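Local coordinates for NAD-dependent aldehyde dehydrogenase (Burkholderia multivorans, PDB 5UJU), which probably oxidises aldehydes to the corresponding carboxylic acids with NAD+ as electron acceptor, at residues A[143-148]-A[344-349]; A[386-391]-A[437-442]. All coordinates share one frame; numbering follows the deposited sequence.

From the N terminus, the chain first reaches the end of helix 134-145. It runs on through 195 residues rich in both helix and strand before interaction 1 closes that long excursion, at the loop that follows helix 332-344. Interaction 2 opens later, at the end of helix 373-388, and closes a shorter loop of 45 residues where the chain enters strand 440-445. The two contacts therefore follow in series and neither nest nor cross. They still meet in space, their centres about 13 Å apart: A344 CB packs on T388 CG2 at 3.5 Å. Together they tie helix 134-145 to the turn after helix 332-344, and helix 373-388 to the start of strand 440-445.

Interaction 1. Residues A[143-148]-A[344-349]; sequences HTTGQA and ALYSGQ. With NA (sodium ion), chain C.
Y346 reaches T145 and Q147 from an unusual backbone: it begins a run of three residues, Y346, S347 and G348, that all have left-handed angles. Only the last is a glycine. Q349 N and Q349 NE2 hold the turn by reaching Y346 O from opposite faces of its carbonyl plane, each at 3.0 Å.

With CG anti to the backbone N (chi1 -173°), the tyrosine ring extends across to the end of helix 134-145. Y346 OH donates to T145 O at 2.5 Å; T145 O lies at the ring edge, in the ring plane, while the hydroxyl sits above the plane of that carbonyl. Tyrosine suits the place, being long enough to reach this helix-end carbonyl and flat enough to be clasped. Q147 CG sits over the centre of one face, 3.4 Å from the ring centroid and 9° off its normal, a CH-pi contact, while Q349 CB lies over the opposite face near the rim. The Q147 amide stands perpendicular to the ring, its NE2 3.5 Å from Y346 CE2. G146, at positive phi, turns the chain out of the helix; a side chain there would be jammed against T145 O, which calls for glycine. T145 OG1 accepts from Q147 N at 3.2 Å, an ST turn, and is also bonded to V141 O.

G348 O binds the sodium ion at 2.7 Å, together with G458 O and four waters. M151 of helix 149-156 packs on Y346, whose backbone is hydrogen-bonded to L397 of helix 391-398; the end of helix 134-145 and the turn after helix 332-344 thus meet beside these two helices.

Interaction 2. Residues A[386-391]-A[437-442]; sequences KLTGDP and RTPLVL
T388 OG1 is hydrogen-bonded to V384 O, one turn back in its helix, and from there rests against P439 CD at 3.5 Å, with T438 CB at 3.9 Å. Threonine suits a buried helix end of this kind, because its hydroxyl can be satisfied by the helix backbone while its methyl group faces nonpolar neighbours. Here OG1 lies between the backbone N and the carbonyl carbon (chi1 65°), which places CG2 beside the backbone N and facing the proline.

The T388 branch point meets the CD-CG side of the P439 ring. The methyl CG2 of T388 comes within 3.7 Å of P439 CD and 4.0 Å of P439 CG. Proline offers a rigid hydrocarbon surface here, and having no N-H it brings no backbone donor into this packing.

T438 adds a second touch. Its CB points toward the helix end, and its methyl CG2 lies 3.3 Å from T388 O, a van der Waals contact on the backbone carbonyl. The closest approach of the two threonines is methyl to carbonyl; their hydroxyls bond to V384 and Q424 instead of to each other. The T438 hydroxyl meets Q424 N, and T438 O is bonded to S423 OG, which join this residue to the chain that follows strand 418-421.

The arrangement is plain packing: the end of helix 373-388 sits on the entry to strand 440-445, which lies next to 418-421, an outermost strand within this chain, in a mixed sheet whose strands run mostly parallel and are flanked by helices, consistent with the alpha/beta catalytic domain of aldehyde dehydrogenases.

Interaction 1. Residues A[143-148]-A[344-349]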
loop_
_atom_site.group_PDB
_atom_site.type_symbol
_atom_site.label_atom_id
_atom_site.label_comp_id
_atom_site.label_asym_id
_atom_site.label_seq_id
_atom_site.Cartn_x
_atom_site.Cartn_y
_atom_site.Cartn_z
ATOM N N HIS A 143 33.027 6.495 -10.981
ATOM C CA HIS A 143 34.118 5.817 -10.298
ATOM C C HIS A 143 33.658 4.983 -9.115
ATOM O O HIS A 143 34.491 4.563 -8.308
ATOM C CB HIS A 143 35.193 6.826 -9.891
ATOM C CG HIS A 143 35.938 7.366 -11.070
ATOM N ND1 HIS A 143 36.826 6.600 -11.795
ATOM C CD2 HIS A 143 35.873 8.563 -11.700
ATOM C CE1 HIS A 143 37.311 7.317 -12.792
ATOM N NE2 HIS A 143 36.746 8.511 -12.760
ATOM N N THR A 144 32.369 4.692 -9.015
ATOM C CA THR A 144 31.956 3.601 -8.143
ATOM C C THR A 144 31.239 2.498 -8.897
ATOM O O THR A 144 31.509 1.322 -8.652
ATOM C CB THR A 144 31.045 4.093 -6.994
ATOM O OG1 THR A 144 29.950 4.853 -7.518
ATOM C CG2 THR A 144 31.835 4.945 -6.034
ATOM N N THR A 145 30.344 2.853 -9.819
ATOM C CA THR A 145 29.544 1.869 -10.541
ATOM C C THR A 145 30.204 1.379 -11.819
ATOM O O THR A 145 29.838 0.307 -12.311
ATOM C CB THR A 145 28.178 2.454 -10.908
ATOM O OG1 THR A 145 28.344 3.439 -11.942
ATOM C CG2 THR A 145 27.537 3.102 -9.687
ATOM N N GLY A 146 31.135 2.142 -12.380
ATOM C CA GLY A 146 31.746 1.799 -13.646
ATOM C C GLY A 146 31.007 2.296 -14.867
ATOM O O GLY A 146 31.431 1.996 -15.997
ATOM N N GLN A 147 29.908 3.031 -14.686
ATOM C CA GLN A 147 29.205 3.599 -15.827
ATOM C C GLN A 147 30.095 4.592 -16.562
ATOM O O GLN A 147 30.817 5.382 -15.944
ATOM C CB GLN A 147 27.909 4.283 -15.374
ATOM C CG GLN A 147 26.790 3.299 -15.099
ATOM C CD GLN A 147 25.585 3.911 -14.418
ATOM O OE1 GLN A 147 25.437 5.128 -14.345
ATOM N NE2 GLN A 147 24.696 3.059 -13.939
ATOM N N ALA A 148 30.059 4.529 -17.893
ATOM C CA ALA A 148 30.719 5.538 -18.710
ATOM C C ALA A 148 30.125 6.912 -18.412
ATOM O O ALA A 148 28.986 7.038 -17.955
ATOM C CB ALA A 148 30.577 5.214 -20.204
ATOM N N ALA A 344 24.947 -4.275 -25.062
ATOM C CA ALA A 344 26.251 -3.652 -24.857
ATOM C C ALA A 344 26.242 -2.522 -23.827
ATOM O O ALA A 344 27.256 -2.301 -23.153
ATOM C CB ALA A 344 26.769 -3.115 -26.193
ATOM N N LEU A 345 25.123 -1.812 -23.697
ATOM C CA LEU A 345 24.985 -0.671 -22.801
ATOM C C LEU A 345 25.414 -1.024 -21.383
ATOM O O LEU A 345 24.794 -1.867 -20.729
ATOM C CB LEU A 345 23.527 -0.219 -22.804
ATOM C CG LEU A 345 23.095 0.991 -23.617
ATOM C CD1 LEU A 345 21.622 1.211 -23.349
ATOM C CD2 LEU A 345 23.897 2.220 -23.229
ATOM N N TYR A 346 26.480 -0.389 -20.910
ATOM C CA TYR A 346 26.967 -0.617 -19.549
ATOM C C TYR A 346 27.236 -2.109 -19.305
ATOM O O TYR A 346 27.088 -2.614 -18.190
ATOM C CB TYR A 346 25.976 -0.022 -18.528
ATOM C CG TYR A 346 26.410 -0.028 -17.062
ATOM C CD1 TYR A 346 27.752 0.038 -16.692
ATOM C CD2 TYR A 346 25.456 -0.111 -16.054
ATOM C CE1 TYR A 346 28.126 0.022 -15.337
ATOM C CE2 TYR A 346 25.812 -0.131 -14.730
ATOM C CZ TYR A 346 27.139 -0.065 -14.374
ATOM O OH TYR A 346 27.450 -0.087 -13.039
ATOM N N SER A 347 27.626 -2.834 -20.361
ATOM C CA SER A 347 28.023 -4.241 -20.250
ATOM C C SER A 347 26.929 -5.088 -19.607
ATOM O O SER A 347 27.203 -5.985 -18.804
ATOM C CB SER A 347 29.344 -4.405 -19.490
ATOM O OG SER A 347 30.411 -3.727 -20.135
ATOM N N GLY A 348 25.683 -4.822 -19.993
ATOM C CA GLY A 348 24.549 -5.598 -19.514
ATOM C C GLY A 348 24.278 -5.491 -18.034
ATOM O O GLY A 348 23.531 -6.312 -17.490
ATOM N N GLN A 349 24.848 -4.482 -17.362
ATOM C CA GLN A 349 24.694 -4.297 -15.928
ATOM C C GLN A 349 23.506 -3.401 -15.575
ATOM O O GLN A 349 23.461 -2.837 -14.472
ATOM C CB GLN A 349 25.993 -3.738 -15.324
ATOM C CG GLN A 349 27.194 -4.695 -15.469
ATOM C CD GLN A 349 28.539 -4.052 -15.142
ATOM O OE1 GLN A 349 29.218 -4.468 -14.202
ATOM N NE2 GLN A 349 28.945 -3.053 -15.937
HETATM NA NA NA C . 22.583 -8.718 -18.350
HETATM O O HOH W 1 23.030 -8.443 -15.819
HETATM O O HOH W 2 22.318 -11.200 -18.184
HETATM O O HOH W 3 19.985 -8.564 -18.299
HETATM O O HOH W 4 22.579 -9.222 -21.043
#

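Interaction 2. Residues A[386-391]-A[437-442]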
loop_
_atom_site.group_PDB
_atom_site.type_symbol
_atom_site.label_atom_id
_atom_site.label_comp_id
_atom_site.label_asym_id
_atom_site.label_seq_id
_atom_site.Cartn_x
_atom_site.Cartn_y
_atom_site.Cartn_z
ATOM N N LYS A 386 30.771 -5.772 -33.580
ATOM C CA LYS A 386 31.146 -4.503 -34.202
ATOM C C LYS A 386 31.067 -3.352 -33.202
ATOM O O LYS A 386 31.913 -2.448 -33.218
ATOM C CB LYS A 386 30.252 -4.214 -35.410
ATOM N N LEU A 387 30.066 -3.378 -32.313
ATOM C CA LEU A 387 29.841 -2.275 -31.388
ATOM C C LEU A 387 30.765 -2.296 -30.177
ATOM O O LEU A 387 30.960 -1.241 -29.553
ATOM C CB LEU A 387 28.387 -2.280 -30.909
ATOM C CG LEU A 387 27.330 -1.760 -31.887
ATOM C CD1 LEU A 387 25.942 -1.972 -31.314
ATOM C CD2 LEU A 387 27.545 -0.274 -32.164
ATOM N N THR A 388 31.320 -3.458 -29.809
ATOM C CA THR A 388 32.011 -3.590 -28.535
ATOM C C THR A 388 33.477 -4.010 -28.642
ATOM O O THR A 388 34.209 -3.851 -27.663
ATOM C CB THR A 388 31.289 -4.600 -27.624
ATOM O OG1 THR A 388 31.353 -5.910 -28.203
ATOM C CG2 THR A 388 29.840 -4.208 -27.424
ATOM N N GLY A 389 33.941 -4.507 -29.792
ATOM C CA GLY A 389 35.248 -5.156 -29.828
ATOM C C GLY A 389 36.439 -4.216 -29.704
ATOM O O GLY A 389 37.516 -4.629 -29.261
ATOM N N ASP A 390 36.281 -2.954 -30.108
ATOM C CA ASP A 390 37.394 -2.014 -30.138
ATOM C C ASP A 390 37.352 -1.087 -28.937
ATOM O O ASP A 390 36.340 -0.398 -28.750
ATOM C CB ASP A 390 37.373 -1.190 -31.414
ATOM C CG ASP A 390 38.477 -0.167 -31.430
ATOM O OD1 ASP A 390 39.647 -0.600 -31.400
ATOM O OD2 ASP A 390 38.189 1.055 -31.426
ATOM N N PRO A 391 38.406 -1.021 -28.114
ATOM C CA PRO A 391 38.371 -0.129 -26.933
ATOM C C PRO A 391 38.000 1.317 -27.234
ATOM O O PRO A 391 37.076 1.851 -26.612
ATOM C CB PRO A 391 39.796 -0.240 -26.381
ATOM C CG PRO A 391 40.287 -1.570 -26.853
ATOM C CD PRO A 391 39.661 -1.785 -28.202
ATOM N N ARG A 437 35.183 -5.561 -20.130
ATOM C CA ARG A 437 34.914 -6.849 -20.759
ATOM C C ARG A 437 33.770 -6.716 -21.756
ATOM O O ARG A 437 32.753 -6.089 -21.453
ATOM C CB ARG A 437 34.508 -7.910 -19.722
ATOM C CG ARG A 437 35.473 -8.151 -18.599
ATOM C CD ARG A 437 36.736 -8.792 -19.113
ATOM N NE ARG A 437 37.535 -9.385 -18.039
ATOM C CZ ARG A 437 38.509 -8.752 -17.400
ATOM N NH1 ARG A 437 38.800 -7.497 -17.721
ATOM N NH2 ARG A 437 39.191 -9.371 -16.444
ATOM N N THR A 438 33.921 -7.343 -22.930
ATOM C CA THR A 438 32.896 -7.293 -23.973
ATOM C C THR A 438 31.831 -8.359 -23.723
ATOM O O THR A 438 32.058 -9.294 -22.954
ATOM C CB THR A 438 33.529 -7.484 -25.358
ATOM O OG1 THR A 438 34.169 -8.767 -25.450
ATOM C CG2 THR A 438 34.554 -6.389 -25.614
ATOM N N PRO A 439 30.658 -8.248 -24.357
ATOM C CA PRO A 439 29.581 -9.197 -24.054
ATOM C C PRO A 439 29.867 -10.618 -24.524
ATOM O O PRO A 439 30.517 -10.860 -25.550
ATOM C CB PRO A 439 28.373 -8.613 -24.795
ATOM C CG PRO A 439 28.687 -7.152 -24.950
ATOM C CD PRO A 439 30.165 -7.109 -25.161
ATOM N N LEU A 440 29.356 -11.564 -23.742
ATOM C CA LEU A 440 29.342 -12.977 -24.082
ATOM C C LEU A 440 27.957 -13.338 -24.604
ATOM O O LEU A 440 26.952 -13.087 -23.928
ATOM C CB LEU A 440 29.681 -13.832 -22.861
ATOM C CG LEU A 440 29.540 -15.352 -23.027
ATOM C CD1 LEU A 440 30.601 -15.908 -23.985
ATOM C CD2 LEU A 440 29.641 -16.004 -21.679
ATOM N N VAL A 441 27.901 -13.919 -25.803
ATOM C CA VAL A 441 26.639 -14.319 -26.412
ATOM C C VAL A 441 26.692 -15.811 -26.684
ATOM O O VAL A 441 27.620 -16.295 -27.346
ATOM C CB VAL A 441 26.332 -13.542 -27.704
ATOM C CG1 VAL A 441 24.969 -13.976 -28.237
ATOM C CG2 VAL A 441 26.324 -12.024 -27.443
ATOM N N LEU A 442 25.705 -16.532 -26.169
ATOM C CA LEU A 442 25.676 -17.981 -26.240
ATOM C C LEU A 442 24.440 -18.453 -26.989
ATOM O O LEU A 442 23.424 -17.759 -27.067
ATOM C CB LEU A 442 25.690 -18.602 -24.840
ATOM C CG LEU A 442 26.876 -18.165 -23.979
ATOM C CD1 LEU A 442 26.495 -18.118 -22.515
ATOM C CD2 LEU A 442 28.043 -19.094 -24.188
#